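Local coordinates for lytic Polysaccharide Monooxygenase (Phytophthora infestans, PDB 6Z5Y), which probably uses a copper ion to cleave plant cell-wall pectin oxidatively, as a secreted monooxygenase that drives plant infection by this oomycete, at residues Asp55-Ser58 / Leu59-Asn63. Residues are numbered along the deposited sequence; the frame is centred on the assembly and turned at random. Where two conformers were deposited one is given.
Sequences DVRS and LMDGN
Three successive i to i+4 backbone hydrogen bonds, Leu-59 N to Asp-55 O, Met-60 N to Val-56 O and Asp-61 N to Arg-57 O, define the short helix 56-60, with Asp-55 and Asp-61 just outside its two ends; it packs against the large antiparallel sheet of the monooxygenase domain. Its N-cap is Asp-55, whose OD1 accepts from Ser-58 N at 2.9 Å, nearly along its own C-O axis. In the conformer given, Ser-58 OG, beside its own backbone N (chi1 -65°), also meets Asp-55 OD1 at 2.6 Å, on the syn side but tilted well out of the carboxylate plane; Ser-58 was modelled in two conformers, so this second bond is less certain.

Across one turn, Arg-57 and Asp-61 form an i to i+4 salt bridge. The arginine chain is extended from CG to NE, and NE meets Asp-61 OD2 at 3.0 Å with an N-H...O angle of 164°. OD2 lies in the guanidinium plane at its edge, while the two flat groups stand 90° apart, so the match is single-pronged; one water, modelled at two alternative positions, bridges NH2 and OD2. The charged ends are anchored further: NH1 donates to Asp-105 O, Trp-103 makes a cation-pi contact with the arginine, and Asp-61 OD1 bonds Tyr-148 OH.

On the buried side, Val-56 and Met-60 run side by side and point the same way, CG1 touching CE at 3.6 Å; the methionine reaches Tyr-148, Ala-163 and Lys-165 of the sheet, and the Met-60 side chain is about 13 Å from the copper ion.

The helix ends in a type II turn from Met-60 to Asn-63, with Gly-62 at positive phi and Asn-63 N bonded to Met-60 O. Asn-63 then folds back on the last turn: its ND2 donates to Leu-59 O at 3.2 Å, the oxygen lying close to the amide plane.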
loop_
_atom_site.group_PDB
_atom_site.type_symbol
_atom_site.label_atom_id
_atom_site.label_comp_id
_atom_site.label_asym_id
_atom_site.label_seq_id
_atom_site.Cartn_x
_atom_site.Cartn_y
_atom_site.Cartn_z
ATOM N N ASP A 55 -7.333 -9.080 3.400
ATOM C CA ASP A 55 -6.163 -8.190 3.288
ATOM C C ASP A 55 -6.464 -7.167 2.192
ATOM O O ASP A 55 -7.512 -7.244 1.507
ATOM C CB ASP A 55 -4.899 -8.993 3.055
ATOM C CG ASP A 55 -5.020 -10.010 1.925
ATOM O OD1 ASP A 55 -5.591 -9.664 0.892
ATOM O OD2 ASP A 55 -4.495 -11.135 2.054
ATOM N N VAL A 56 -5.614 -6.172 2.074
ATOM C CA VAL A 56 -5.910 -5.077 1.130
ATOM C C VAL A 56 -5.806 -5.572 -0.314
ATOM O O VAL A 56 -6.607 -5.137 -1.148
ATOM C CB VAL A 56 -5.040 -3.848 1.418
ATOM C CG1 VAL A 56 -5.413 -2.707 0.493
ATOM C CG2 VAL A 56 -5.184 -3.393 2.861
ATOM N N ARG A 57 -4.853 -6.443 -0.601
ATOM C CA ARG A 57 -4.730 -6.947 -1.968
ATOM C C ARG A 57 -6.021 -7.638 -2.387
ATOM O O ARG A 57 -6.479 -7.443 -3.535
ATOM C CB ARG A 57 -3.547 -7.913 -2.079
ATOM C CG ARG A 57 -3.394 -8.451 -3.486
ATOM C CD ARG A 57 -2.102 -9.231 -3.638
ATOM N NE ARG A 57 -1.915 -9.557 -5.051
ATOM C CZ ARG A 57 -0.818 -10.144 -5.531
ATOM N NH1 ARG A 57 0.118 -10.549 -4.699
ATOM N NH2 ARG A 57 -0.635 -10.277 -6.831
ATOM N N SER A 58 -6.605 -8.434 -1.514
ATOM C CA SER A 58 -7.850 -9.190 -1.789
ATOM C C SER A 58 -9.013 -8.214 -1.987
ATOM O O SER A 58 -9.945 -8.498 -2.712
ATOM C CB SER A 58 -8.156 -10.163 -0.673
ATOM O OG SER A 58 -7.148 -11.174 -0.605
ATOM N N LEU A 59 -9.004 -7.128 -1.228
ATOM C CA LEU A 59 -10.047 -6.093 -1.341
ATOM C C LEU A 59 -9.986 -5.399 -2.701
ATOM O O LEU A 59 -11.030 -5.134 -3.317
ATOM C CB LEU A 59 -9.892 -5.084 -0.207
ATOM C CG LEU A 59 -10.825 -3.876 -0.206
ATOM C CD1 LEU A 59 -12.257 -4.320 0.008
ATOM C CD2 LEU A 59 -10.367 -2.906 0.863
ATOM N N MET A 60 -8.781 -5.083 -3.130
ATOM C CA MET A 60 -8.609 -4.232 -4.330
ATOM C C MET A 60 -8.542 -5.039 -5.635
ATOM O O MET A 60 -9.104 -4.574 -6.643
ATOM C CB MET A 60 -7.359 -3.363 -4.200
ATOM C CG MET A 60 -7.447 -2.369 -3.067
ATOM S SD MET A 60 -6.147 -1.158 -3.204
ATOM C CE MET A 60 -6.476 -0.165 -1.752
ATOM N N ASP A 61 -7.809 -6.144 -5.666
ATOM C CA ASP A 61 -7.535 -6.818 -6.937
ATOM C C ASP A 61 -8.849 -7.259 -7.584
ATOM O O ASP A 61 -9.680 -7.918 -6.971
ATOM C CB ASP A 61 -6.662 -8.038 -6.727
ATOM C CG ASP A 61 -5.173 -7.798 -6.633
ATOM O OD1 ASP A 61 -4.732 -6.622 -6.717
ATOM O OD2 ASP A 61 -4.447 -8.824 -6.539
ATOM N N GLY A 62 -9.015 -6.914 -8.845
ATOM C CA GLY A 62 -10.203 -7.310 -9.599
ATOM C C GLY A 62 -11.461 -6.552 -9.230
ATOM O O GLY A 62 -12.544 -6.900 -9.739
ATOM N N ASN A 63 -11.366 -5.573 -8.365
ATOM C CA ASN A 63 -12.557 -4.837 -7.913
ATOM C C ASN A 63 -12.565 -3.506 -8.612
ATOM O O ASN A 63 -11.710 -2.663 -8.357
ATOM C CB ASN A 63 -12.502 -4.634 -6.420
ATOM C CG ASN A 63 -13.688 -3.927 -5.868
ATOM O OD1 ASN A 63 -14.467 -3.323 -6.633
ATOM N ND2 ASN A 63 -13.732 -3.958 -4.544
HETATM O O HOH W 1 -2.409 -8.582 -8.570
HETATM O O HOH W 2 -3.044 -10.018 -8.442
HETATM O O HOH W 3 -9.658 -9.682 -5.046
#